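Local coordinates for protein ribose 5-phosphate isomerase RpiB (Thermoanaerobacter tengcongensis, PDB 4EGS) that probably removes phosphate from phosphotyrosine, this chain being the N-terminal, low molecular weight tyrosine phosphatase domain of a longer protein that also carries an RpiB-type sugar isomerase family region, at residues N56-A61 with K175-L180; V86-K91 with K164-L169; L115-A120 with K142-L147; S122-L127 with I138-E143. One frame throughout, in Å; residues are numbered along the deposited sequence.

Contact 1. Residues N56-A61 with K175-L180; sequences NAKSKA and KLIEKL
Ser59 and Ile177 mark the closest backbone approach between two helical ends, their CA atoms 7.8 Å apart. The segment 56-61 closes helix 47-61, while 175-180 brings helix 159-179 to the C-terminus of the chain. Here a single side chain does the bridging. Ile177 points its CB toward the other helix, and with CG1 anti to its own carbonyl carbon (chi1 -72°) and an extended second torsion it sends CD1 across the gap. CD1 of Ile177 ends 3.5 Å from CB of Lys58 and 4.1 Å from the backbone N of Ser59, so it rests on the helix surface where these two residues adjoin. Lys58 gives only the root of its side chain to this packing. Its chain then leads away and bends at chi4, and its ammonium forms a weak, long ion pair with Asp174, one turn before Ile177 on the partner helix. Ser59 turns its hydroxyl elsewhere, to a hydrogen bond with the carbonyl O of Trp66, while Phe55 also packs against Ile177. The two helices flank the same sheet, as in the low molecular weight phosphatase fold, and this contact joins their C-terminal ends. With one branched aliphatic chain set on a lysine's methylene and a helix backbone, the attachment is essentially van der Waals in character, and the polar groups of Lys58 and Ser59 are engaged beyond it.

Contact 2. Residues V86-K91 with K164-L169; sequences VEVLKK and KTAEEL
Apolar contact joins the two helices at Ala166, whose CB points toward helix 83-93 and meets two side chains of it. The nearer is Leu89, with CD1 4.1 Å from CB of Ala166. Its CB does not aim at the partner helix, but the outer part of the side chain swings closer and delivers this branch. Val88 approaches more loosely through CG2, 4.5 Å from CB of Ala166. The small alanine lets the backbones come near, with the CA atoms of Leu89 and Ala166 7.3 Å apart. Tyr93 and Met50 also pack on Ala166, and Met50, from helix 47-61, touches Leu89 too. Three helices thus share this patch: 47-61, 83-93 and 159-179, of the alpha/beta fold of the low molecular weight tyrosine phosphatase family, in which helices pack around a parallel sheet. Polar interactions stay within each helix or reach other parts of the chain. On the 86-91 side, Lys91 folds back toward the preceding turn, and its NZ forms a weak salt bridge with OE1 of Glu87 at 3.4 Å and a weak hydrogen bond to the carbonyl O of Glu87 at 3.2 Å. On the other helix, Glu168 makes a salt bridge with Lys142.

Contact 3. Residues L115-A120 with K142-L147; sequences LVLAMA and KEFVGL
Leu115 and Leu117, two residues apart on strand 115-118, both direct their CB atoms toward Phe144, which carries the tightly packed half of this contact. Phe144 reaches back to the strand with CG anti to its backbone N (chi1 -176°). Leu115 comes from the opposite direction and sets CD2 over one face near the rim, while CD1 lies beside the CE1 corner. CD2 sits 4.3 Å from the centroid of the Phe144 ring and 24° off its normal, a CH-pi contact. The other branch, CD1, lies 3.7 Å from CE1 of Phe144. Leu117 crosses Phe144 at about a right angle and meets the base of its side chain, with CD2 3.6 Å from CB of Phe144 and oblique to the ring. Beyond the aromatic residue the packing gives way to a turn. Glu143 to Gly146 form a type I beta turn, and Leu147 N bonds to Lys142 O at 2.7 Å as the chain turns back. Gly146 and Leu147 are exposed and do not reach the strand. Helix 159-179 flanks the packed part: Leu176 touches both Leu117 and Phe144, setting the aromatic residue between a central strand of the parallel sheet and the last helix.

Contact 4. Residues S122-L127 with I138-E143; sequences SHKRSL and IFTIKE
Lys124 reaches across strand 138-140 and ends at Glu143, and it has the greatest buried surface in this contact. Its CG is anti to the backbone N (chi1 171°) and every later torsion is extended, so the methylenes cross the strand before the charge arrives. CG lies 4.0 Å from CG2 of Ile138, and CD passes at the same distance from the backbone N of Thr140. At the far end, NZ of Lys124 bonds to OE1 of Glu143 at 2.7 Å, on the syn lone pair of that oxygen, and more weakly to OE2 at 2.8 Å, forming a salt bridge. The helix and strand belong to the beta-alpha-beta unit 115-118, 121-130, 138-140, and their short axes run nearly antiparallel at 163°, approaching to 7.8 Å. Such a return is what joins neighbouring parallel strands through a helix. Ile138, second in buried surface, points toward the helix and places CD1 3.8 Å from CB of Leu127, with Val116 and Val128 also around it. Glu143, the partner of the lysine, has a second grip on its carboxylate: Thr140 N donates to OE1 at 3.2 Å from above the carboxylate plane, 53° out of it. Two donors thus hold OE1, probably favouring its charged form.

In the fold
Contacts 3 and 4 are joined most closely: their centres lie 6 Å apart, they share Lys142 and Glu143, and their strands 115-118 and 138-140 are neighbours in the sheet. Helix 159-179 connects contacts 1 and 2, whose centres are 16 Å apart. Contact 1 also touches contact 3, with Leu176 CD2 3.5 Å from Phe144 CE2, while the Glu168 to Lys142 salt bridge ties contact 2 to both contacts 3 and 4. The touching side chains of Leu127 and Ala166 stay about 9 Å from those of Cys41 and Arg47, respectively, predicted active-site residues in the bicarbonate pocket, but helix 121-130 reaches that pocket through the His123 NE2 to Thr42 OG1 hydrogen bond.

Contact 1. Residues N56-A61 with K175-L180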
loop_
_atom_site.group_PDB
_atom_site.type_symbol
_atom_site.label_atom_id
_atom_site.label_comp_id
_atom_site.label_asym_id
_atom_site.label_seq_id
_atom_site.Cartn_x
_atom_site.Cartn_y
_atom_site.Cartn_z
ATOM N N ASN A 56 12.176 -5.493 3.055
ATOM C CA ASN A 56 11.493 -6.650 3.615
ATOM C C ASN A 56 11.658 -6.713 5.125
ATOM O O ASN A 56 10.687 -6.928 5.845
ATOM C CB ASN A 56 11.989 -7.945 2.966
ATOM C CG ASN A 56 11.509 -8.098 1.536
ATOM O OD1 ASN A 56 10.462 -7.567 1.161
ATOM N ND2 ASN A 56 12.270 -8.828 0.728
ATOM N N ALA A 57 12.884 -6.506 5.598
ATOM C CA ALA A 57 13.169 -6.497 7.031
ATOM C C ALA A 57 12.328 -5.453 7.762
ATOM O O ALA A 57 11.915 -5.664 8.901
ATOM C CB ALA A 57 14.649 -6.258 7.278
ATOM N N LYS A 58 12.082 -4.325 7.103
ATOM C CA LYS A 58 11.183 -3.311 7.640
ATOM C C LYS A 58 9.737 -3.743 7.430
ATOM O O LYS A 58 8.888 -3.551 8.298
ATOM C CB LYS A 58 11.426 -1.954 6.974
ATOM C CG LYS A 58 12.741 -1.284 7.343
ATOM C CD LYS A 58 12.839 0.092 6.701
ATOM C CE LYS A 58 14.248 0.662 6.784
ATOM N NZ LYS A 58 14.659 0.968 8.181
ATOM N N SER A 59 9.466 -4.333 6.269
ATOM C CA SER A 59 8.137 -4.845 5.957
ATOM C C SER A 59 7.803 -6.074 6.798
ATOM O O SER A 59 6.642 -6.465 6.901
ATOM C CB SER A 59 8.025 -5.185 4.471
ATOM O OG SER A 59 6.810 -5.859 4.194
ATOM N N LYS A 60 8.827 -6.687 7.383
ATOM C CA LYS A 60 8.628 -7.803 8.300
ATOM C C LYS A 60 8.250 -7.284 9.681
ATOM O O LYS A 60 7.286 -7.755 10.286
ATOM C CB LYS A 60 9.891 -8.664 8.402
ATOM C CG LYS A 60 10.115 -9.604 7.228
ATOM C CD LYS A 60 9.012 -10.639 7.130
ATOM C CE LYS A 60 8.951 -11.495 8.385
ATOM N NZ LYS A 60 7.911 -12.554 8.277
ATOM N N ALA A 61 9.018 -6.312 10.167
ATOM C CA ALA A 61 8.786 -5.710 11.477
ATOM C C ALA A 61 7.362 -5.174 11.585
ATOM O O ALA A 61 6.580 -5.634 12.417
ATOM C CB ALA A 61 9.796 -4.605 11.739
ATOM N N LYS A 175 10.499 6.301 3.920
ATOM C CA LYS A 175 9.529 7.159 3.250
ATOM C C LYS A 175 8.664 6.338 2.301
ATOM O O LYS A 175 7.470 6.597 2.151
ATOM C CB LYS A 175 10.233 8.268 2.466
ATOM C CG LYS A 175 11.213 9.100 3.273
ATOM C CD LYS A 175 11.609 10.357 2.510
ATOM C CE LYS A 175 12.882 10.975 3.069
ATOM N NZ LYS A 175 12.801 11.221 4.535
ATOM N N LEU A 176 9.287 5.353 1.661
ATOM C CA LEU A 176 8.609 4.478 0.712
ATOM C C LEU A 176 7.459 3.743 1.389
ATOM O O LEU A 176 6.328 3.758 0.906
ATOM C CB LEU A 176 9.601 3.455 0.150
ATOM C CG LEU A 176 9.514 3.030 -1.317
ATOM C CD1 LEU A 176 10.083 1.627 -1.491
ATOM C CD2 LEU A 176 8.097 3.111 -1.859
ATOM N N ILE A 177 7.764 3.104 2.513
ATOM C CA ILE A 177 6.793 2.293 3.241
ATOM C C ILE A 177 5.577 3.101 3.704
ATOM O O ILE A 177 4.444 2.615 3.660
ATOM C CB ILE A 177 7.464 1.563 4.425
ATOM C CG1 ILE A 177 8.358 0.439 3.898
ATOM C CG2 ILE A 177 6.431 1.007 5.390
ATOM C CD1 ILE A 177 8.922 -0.451 4.974
ATOM N N GLU A 178 5.808 4.339 4.127
ATOM C CA GLU A 178 4.710 5.212 4.528
ATOM C C GLU A 178 3.824 5.613 3.349
ATOM O O GLU A 178 2.601 5.665 3.476
ATOM C CB GLU A 178 5.232 6.456 5.248
ATOM C CG GLU A 178 5.550 6.225 6.713
ATOM C CD GLU A 178 5.636 7.518 7.497
ATOM O OE1 GLU A 178 5.089 7.574 8.619
ATOM O OE2 GLU A 178 6.251 8.480 6.991
ATOM N N LYS A 179 4.441 5.895 2.205
ATOM C CA LYS A 179 3.687 6.250 1.006
ATOM C C LYS A 179 2.889 5.060 0.483
ATOM O O LYS A 179 1.752 5.211 0.036
ATOM C CB LYS A 179 4.611 6.781 -0.095
ATOM C CG LYS A 179 4.417 8.258 -0.408
ATOM C CD LYS A 179 5.027 8.638 -1.751
ATOM C CE LYS A 179 4.206 8.095 -2.909
ATOM N NZ LYS A 179 2.813 8.618 -2.901
ATOM N N LEU A 180 3.493 3.877 0.544
ATOM C CA LEU A 180 2.837 2.653 0.097
ATOM C C LEU A 180 1.696 2.262 1.025
ATOM O O LEU A 180 0.919 1.359 0.718
ATOM C CB LEU A 180 3.841 1.503 0.005
ATOM C CG LEU A 180 4.904 1.594 -1.089
ATOM C CD1 LEU A 180 5.732 0.319 -1.137
ATOM C CD2 LEU A 180 4.263 1.877 -2.437
ATOM O OXT LEU A 180 1.531 2.829 2.102
#

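Contact 2. Residues V86-K91 with K164-L169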
loop_
_atom_site.group_PDB
_atom_site.type_symbol
_atom_site.label_atom_id
_atom_site.label_comp_id
_atom_site.label_asym_id
_atom_site.label_seq_id
_atom_site.Cartn_x
_atom_site.Cartn_y
_atom_site.Cartn_z
ATOM N N VAL A 86 26.640 -7.719 1.569
ATOM C CA VAL A 86 26.188 -8.790 2.447
ATOM C C VAL A 86 26.667 -8.581 3.885
ATOM O O VAL A 86 25.963 -8.928 4.831
ATOM C CB VAL A 86 26.611 -10.184 1.906
ATOM C CG1 VAL A 86 27.475 -10.935 2.906
ATOM C CG2 VAL A 86 25.387 -11.006 1.541
ATOM N N GLU A 87 27.852 -7.994 4.049
ATOM C CA GLU A 87 28.396 -7.779 5.387
ATOM C C GLU A 87 27.944 -6.453 5.993
ATOM O O GLU A 87 27.752 -6.358 7.202
ATOM C CB GLU A 87 29.927 -7.901 5.406
ATOM C CG GLU A 87 30.681 -6.766 4.732
ATOM C CD GLU A 87 32.184 -6.886 4.909
ATOM O OE1 GLU A 87 32.636 -7.054 6.062
ATOM O OE2 GLU A 87 32.914 -6.820 3.898
ATOM N N VAL A 88 27.763 -5.434 5.157
ATOM C CA VAL A 88 27.302 -4.143 5.657
ATOM C C VAL A 88 25.840 -4.228 6.092
ATOM O O VAL A 88 25.408 -3.518 6.995
ATOM C CB VAL A 88 27.503 -2.999 4.629
ATOM C CG1 VAL A 88 26.530 -3.124 3.468
ATOM C CG2 VAL A 88 27.342 -1.653 5.305
ATOM N N LEU A 89 25.082 -5.115 5.460
ATOM C CA LEU A 89 23.684 -5.294 5.813
ATOM C C LEU A 89 23.560 -6.214 7.019
ATOM O O LEU A 89 22.598 -6.126 7.778
ATOM C CB LEU A 89 22.901 -5.858 4.627
ATOM C CG LEU A 89 21.931 -4.885 3.957
ATOM C CD1 LEU A 89 22.624 -3.583 3.603
ATOM C CD2 LEU A 89 21.314 -5.523 2.726
ATOM N N LYS A 90 24.545 -7.089 7.192
ATOM C CA LYS A 90 24.540 -8.066 8.274
ATOM C C LYS A 90 24.914 -7.371 9.586
ATOM O O LYS A 90 24.226 -7.514 10.600
ATOM C CB LYS A 90 25.524 -9.201 7.950
ATOM C CG LYS A 90 25.195 -10.563 8.549
ATOM C CD LYS A 90 24.011 -11.182 7.868
ATOM C CE LYS A 90 24.019 -12.673 8.005
ATOM N NZ LYS A 90 23.900 -13.001 9.442
ATOM N N LYS A 91 25.994 -6.596 9.549
ATOM C CA LYS A 91 26.496 -5.915 10.739
ATOM C C LYS A 91 25.557 -4.800 11.181
ATOM O O LYS A 91 25.179 -4.717 12.351
ATOM C CB LYS A 91 27.899 -5.346 10.490
ATOM C CG LYS A 91 28.944 -6.390 10.130
ATOM C CD LYS A 91 30.361 -5.863 10.304
ATOM C CE LYS A 91 30.648 -4.696 9.374
ATOM N NZ LYS A 91 30.630 -5.104 7.944
ATOM N N LYS A 164 27.290 4.075 3.858
ATOM C CA LYS A 164 26.575 5.305 3.538
ATOM C C LYS A 164 25.410 5.034 2.588
ATOM O O LYS A 164 24.336 5.621 2.725
ATOM C CB LYS A 164 27.537 6.328 2.927
ATOM C CG LYS A 164 26.884 7.629 2.485
ATOM C CD LYS A 164 26.349 8.412 3.671
ATOM C CE LYS A 164 27.466 8.816 4.620
ATOM N NZ LYS A 164 28.420 9.770 3.990
ATOM N N THR A 165 25.631 4.141 1.628
ATOM C CA THR A 165 24.594 3.758 0.674
ATOM C C THR A 165 23.470 2.994 1.375
ATOM O O THR A 165 22.292 3.159 1.048
ATOM C CB THR A 165 25.186 2.934 -0.499
ATOM O OG1 THR A 165 25.261 3.758 -1.669
ATOM C CG2 THR A 165 24.336 1.711 -0.814
ATOM N N ALA A 166 23.843 2.179 2.356
ATOM C CA ALA A 166 22.870 1.436 3.148
ATOM C C ALA A 166 21.983 2.362 3.982
ATOM O O ALA A 166 20.784 2.122 4.125
ATOM C CB ALA A 166 23.574 0.416 4.038
ATOM N N GLU A 167 22.580 3.418 4.526
ATOM C CA GLU A 167 21.850 4.390 5.332
ATOM C C GLU A 167 20.839 5.156 4.483
ATOM O O GLU A 167 19.684 5.320 4.880
ATOM C CB GLU A 167 22.822 5.368 5.984
ATOM C CG GLU A 167 23.852 4.733 6.898
ATOM C CD GLU A 167 25.054 5.632 7.078
ATOM O OE1 GLU A 167 25.956 5.291 7.871
ATOM O OE2 GLU A 167 25.091 6.688 6.415
ATOM N N GLU A 168 21.278 5.624 3.316
ATOM C CA GLU A 168 20.397 6.354 2.411
ATOM C C GLU A 168 19.217 5.484 1.999
ATOM O O GLU A 168 18.071 5.927 2.025
ATOM C CB GLU A 168 21.155 6.848 1.174
ATOM C CG GLU A 168 20.251 7.493 0.127
ATOM C CD GLU A 168 21.017 8.250 -0.943
ATOM O OE1 GLU A 168 22.115 8.766 -0.646
ATOM O OE2 GLU A 168 20.517 8.332 -2.085
ATOM N N LEU A 169 19.509 4.239 1.637
ATOM C CA LEU A 169 18.479 3.280 1.255
ATOM C C LEU A 169 17.485 3.045 2.387
ATOM O O LEU A 169 16.275 3.014 2.164
ATOM C CB LEU A 169 19.122 1.957 0.829
ATOM C CG LEU A 169 18.932 1.535 -0.630
ATOM C CD1 LEU A 169 18.969 2.740 -1.558
ATOM C CD2 LEU A 169 19.999 0.527 -1.025
#

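Contact 3. Residues L115-A120 with K142-L147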
loop_
_atom_site.group_PDB
_atom_site.type_symbol
_atom_site.label_atom_id
_atom_site.label_comp_id
_atom_site.label_asym_id
_atom_site.label_seq_id
_atom_site.Cartn_x
_atom_site.Cartn_y
_atom_site.Cartn_z
ATOM N N LEU A 115 4.664 -1.695 -8.586
ATOM C CA LEU A 115 5.526 -0.523 -8.588
ATOM C C LEU A 115 6.968 -0.961 -8.815
ATOM O O LEU A 115 7.429 -1.929 -8.212
ATOM C CB LEU A 115 5.409 0.213 -7.253
ATOM C CG LEU A 115 6.499 1.225 -6.895
ATOM C CD1 LEU A 115 6.384 2.482 -7.743
ATOM C CD2 LEU A 115 6.451 1.564 -5.412
ATOM N N VAL A 116 7.676 -0.258 -9.690
ATOM C CA VAL A 116 9.082 -0.559 -9.926
ATOM C C VAL A 116 9.958 0.678 -9.725
ATOM O O VAL A 116 9.776 1.698 -10.390
ATOM C CB VAL A 116 9.312 -1.186 -11.323
ATOM C CG1 VAL A 116 8.510 -0.457 -12.381
ATOM C CG2 VAL A 116 10.791 -1.199 -11.669
ATOM N N LEU A 117 10.898 0.580 -8.789
ATOM C CA LEU A 117 11.752 1.710 -8.434
ATOM C C LEU A 117 13.206 1.500 -8.844
ATOM O O LEU A 117 13.836 0.514 -8.461
ATOM C CB LEU A 117 11.672 1.991 -6.932
ATOM C CG LEU A 117 10.355 2.577 -6.425
ATOM C CD1 LEU A 117 10.445 2.867 -4.939
ATOM C CD2 LEU A 117 9.997 3.835 -7.198
ATOM N N ALA A 118 13.735 2.442 -9.616
ATOM C CA ALA A 118 15.121 2.387 -10.060
ATOM C C ALA A 118 16.019 3.185 -9.122
ATOM O O ALA A 118 15.626 4.237 -8.619
ATOM C CB ALA A 118 15.238 2.912 -11.479
ATOM N N MET A 119 17.226 2.680 -8.888
ATOM C CA MET A 119 18.186 3.361 -8.027
ATOM C C MET A 119 18.651 4.668 -8.654
ATOM O O MET A 119 18.920 5.645 -7.954
ATOM C CB MET A 119 19.390 2.462 -7.746
ATOM C CG MET A 119 19.059 1.228 -6.932
ATOM S SD MET A 119 18.288 1.649 -5.361
ATOM C CE MET A 119 16.750 0.747 -5.497
ATOM N N ALA A 120 18.741 4.680 -9.981
ATOM C CA ALA A 120 19.214 5.854 -10.703
ATOM C C ALA A 120 18.291 6.211 -11.861
ATOM O O ALA A 120 17.489 5.390 -12.306
ATOM C CB ALA A 120 20.629 5.629 -11.205
ATOM N N LYS A 142 14.385 8.045 -5.652
ATOM C CA LYS A 142 14.356 9.354 -5.005
ATOM C C LYS A 142 13.127 10.158 -5.418
ATOM O O LYS A 142 12.508 10.829 -4.594
ATOM C CB LYS A 142 15.628 10.139 -5.335
ATOM C CG LYS A 142 16.913 9.482 -4.852
ATOM C CD LYS A 142 17.198 9.805 -3.393
ATOM C CE LYS A 142 18.178 10.958 -3.263
ATOM N NZ LYS A 142 19.430 10.689 -4.020
ATOM N N GLU A 143 12.772 10.084 -6.697
ATOM C CA GLU A 143 11.669 10.880 -7.228
ATOM C C GLU A 143 10.310 10.400 -6.726
ATOM O O GLU A 143 9.357 11.176 -6.676
ATOM C CB GLU A 143 11.691 10.897 -8.760
ATOM C CG GLU A 143 10.803 9.848 -9.411
ATOM C CD GLU A 143 10.835 9.911 -10.924
ATOM O OE1 GLU A 143 10.346 8.961 -11.569
ATOM O OE2 GLU A 143 11.347 10.910 -11.469
ATOM N N PHE A 144 10.222 9.127 -6.354
ATOM C CA PHE A 144 8.961 8.572 -5.871
ATOM C C PHE A 144 8.621 9.117 -4.488
ATOM O O PHE A 144 7.450 9.274 -4.143
ATOM C CB PHE A 144 9.007 7.043 -5.845
ATOM C CG PHE A 144 7.703 6.404 -5.449
ATOM C CD1 PHE A 144 6.707 6.191 -6.388
ATOM C CD2 PHE A 144 7.473 6.015 -4.139
ATOM C CE1 PHE A 144 5.507 5.604 -6.027
ATOM C CE2 PHE A 144 6.276 5.430 -3.774
ATOM C CZ PHE A 144 5.292 5.223 -4.718
ATOM N N VAL A 145 9.651 9.405 -3.700
ATOM C CA VAL A 145 9.450 9.967 -2.372
ATOM C C VAL A 145 9.579 11.489 -2.391
ATOM O O VAL A 145 9.760 12.121 -1.351
ATOM C CB VAL A 145 10.418 9.356 -1.335
ATOM C CG1 VAL A 145 10.156 7.865 -1.184
ATOM C CG2 VAL A 145 11.862 9.608 -1.733
ATOM N N GLY A 146 9.485 12.069 -3.586
ATOM C CA GLY A 146 9.474 13.513 -3.742
ATOM C C GLY A 146 10.842 14.167 -3.824
ATOM O O GLY A 146 10.940 15.392 -3.906
ATOM N N LEU A 147 11.898 13.361 -3.803
ATOM C CA LEU A 147 13.259 13.888 -3.861
ATOM C C LEU A 147 13.825 13.853 -5.279
ATOM O O LEU A 147 13.112 13.561 -6.238
ATOM C CB LEU A 147 14.181 13.112 -2.917
ATOM C CG LEU A 147 13.933 13.259 -1.415
ATOM C CD1 LEU A 147 14.977 12.486 -0.623
ATOM C CD2 LEU A 147 13.933 14.724 -1.014
#

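Contact 4. Residues S122-L127 with I138-E143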
loop_
_atom_site.group_PDB
_atom_site.type_symbol
_atom_site.label_atom_id
_atom_site.label_comp_id
_atom_site.label_asym_id
_atom_site.label_seq_id
_atom_site.Cartn_x
_atom_site.Cartn_y
_atom_site.Cartn_z
ATOM N N SER A 122 19.215 6.639 -14.769
ATOM C CA SER A 122 19.694 5.852 -15.899
ATOM C C SER A 122 18.897 4.561 -16.032
ATOM O O SER A 122 18.473 4.193 -17.128
ATOM C CB SER A 122 21.179 5.527 -15.731
ATOM O OG SER A 122 21.400 4.717 -14.589
ATOM N N HIS A 123 18.701 3.877 -14.909
ATOM C CA HIS A 123 17.939 2.636 -14.893
ATOM C C HIS A 123 16.486 2.910 -15.256
ATOM O O HIS A 123 15.854 2.126 -15.965
ATOM C CB HIS A 123 18.015 1.972 -13.517
ATOM C CG HIS A 123 19.407 1.842 -12.978
ATOM N ND1 HIS A 123 19.811 2.450 -11.810
ATOM C CD2 HIS A 123 20.487 1.173 -13.448
ATOM C CE1 HIS A 123 21.080 2.161 -11.583
ATOM N NE2 HIS A 123 21.513 1.388 -12.562
ATOM N N LYS A 124 15.962 4.030 -14.766
ATOM C CA LYS A 124 14.594 4.434 -15.066
ATOM C C LYS A 124 14.404 4.685 -16.557
ATOM O O LYS A 124 13.476 4.157 -17.170
ATOM C CB LYS A 124 14.217 5.693 -14.282
ATOM C CG LYS A 124 12.885 6.294 -14.703
ATOM C CD LYS A 124 12.644 7.641 -14.047
ATOM C CE LYS A 124 11.384 8.293 -14.590
ATOM N NZ LYS A 124 11.167 9.650 -14.016
ATOM N N ARG A 125 15.289 5.492 -17.135
ATOM C CA ARG A 125 15.208 5.832 -18.551
ATOM C C ARG A 125 15.322 4.605 -19.450
ATOM O O ARG A 125 14.561 4.459 -20.408
ATOM C CB ARG A 125 16.276 6.858 -18.935
ATOM C CG ARG A 125 16.382 7.062 -20.437
ATOM C CD ARG A 125 17.127 8.329 -20.803
ATOM N NE ARG A 125 16.911 8.667 -22.206
ATOM C CZ ARG A 125 15.875 9.371 -22.653
ATOM N NH1 ARG A 125 14.960 9.820 -21.805
ATOM N NH2 ARG A 125 15.755 9.628 -23.948
ATOM N N SER A 126 16.276 3.734 -19.138
ATOM C CA SER A 126 16.480 2.504 -19.895
ATOM C C SER A 126 15.200 1.680 -19.965
ATOM O O SER A 126 14.850 1.143 -21.016
ATOM C CB SER A 126 17.600 1.672 -19.268
ATOM O OG SER A 126 17.717 0.413 -19.908
ATOM N N LEU A 127 14.500 1.597 -18.838
ATOM C CA LEU A 127 13.252 0.851 -18.761
ATOM C C LEU A 127 12.133 1.511 -19.570
ATOM O O LEU A 127 11.513 0.864 -20.413
ATOM C CB LEU A 127 12.828 0.669 -17.300
ATOM C CG LEU A 127 13.709 -0.249 -16.449
ATOM C CD1 LEU A 127 13.395 -0.084 -14.969
ATOM C CD2 LEU A 127 13.543 -1.702 -16.869
ATOM N N ILE A 138 6.824 3.008 -13.441
ATOM C CA ILE A 138 8.274 3.155 -13.373
ATOM C C ILE A 138 8.680 4.522 -12.833
ATOM O O ILE A 138 8.351 5.554 -13.417
ATOM C CB ILE A 138 8.938 2.964 -14.752
ATOM C CG1 ILE A 138 8.626 1.578 -15.313
ATOM C CG2 ILE A 138 10.442 3.168 -14.644
ATOM C CD1 ILE A 138 9.184 1.340 -16.698
ATOM N N PHE A 139 9.397 4.521 -11.715
ATOM C CA PHE A 139 9.906 5.755 -11.132
ATOM C C PHE A 139 11.295 5.527 -10.547
ATOM O O PHE A 139 11.739 4.388 -10.406
ATOM C CB PHE A 139 8.961 6.272 -10.043
ATOM C CG PHE A 139 7.552 6.485 -10.516
ATOM C CD1 PHE A 139 6.563 5.560 -10.226
ATOM C CD2 PHE A 139 7.216 7.608 -11.255
ATOM C CE1 PHE A 139 5.263 5.753 -10.660
ATOM C CE2 PHE A 139 5.919 7.806 -11.694
ATOM C CZ PHE A 139 4.942 6.878 -11.396
ATOM N N THR A 140 11.976 6.618 -10.214
ATOM C CA THR A 140 13.278 6.538 -9.563
ATOM C C THR A 140 13.081 6.505 -8.047
ATOM O O THR A 140 12.095 7.034 -7.532
ATOM C CB THR A 140 14.216 7.694 -10.016
ATOM O OG1 THR A 140 15.357 7.150 -10.692
ATOM C CG2 THR A 140 14.683 8.546 -8.843
ATOM N N ILE A 141 14.005 5.855 -7.344
ATOM C CA ILE A 141 13.900 5.665 -5.900
ATOM C C ILE A 141 13.783 6.984 -5.123
ATOM O O ILE A 141 13.144 7.037 -4.072
ATOM C CB ILE A 141 15.088 4.825 -5.361
ATOM C CG1 ILE A 141 14.830 4.365 -3.923
ATOM C CG2 ILE A 141 16.400 5.586 -5.483
ATOM C CD1 ILE A 141 14.098 3.045 -3.830
ATOM N N LYS A 142 14.385 8.045 -5.652
ATOM C CA LYS A 142 14.356 9.354 -5.005
ATOM C C LYS A 142 13.127 10.158 -5.418
ATOM O O LYS A 142 12.508 10.829 -4.594
ATOM C CB LYS A 142 15.628 10.139 -5.335
ATOM C CG LYS A 142 16.913 9.482 -4.852
ATOM C CD LYS A 142 17.198 9.805 -3.393
ATOM C CE LYS A 142 18.178 10.958 -3.263
ATOM N NZ LYS A 142 19.430 10.689 -4.020
ATOM N N GLU A 143 12.772 10.084 -6.697
ATOM C CA GLU A 143 11.669 10.880 -7.228
ATOM C C GLU A 143 10.310 10.400 -6.726
ATOM O O GLU A 143 9.357 11.176 -6.676
ATOM C CB GLU A 143 11.691 10.897 -8.760
ATOM C CG GLU A 143 10.803 9.848 -9.411
ATOM C CD GLU A 143 10.835 9.911 -10.924
ATOM O OE1 GLU A 143 10.346 8.961 -11.569
ATOM O OE2 GLU A 143 11.347 10.910 -11.469
#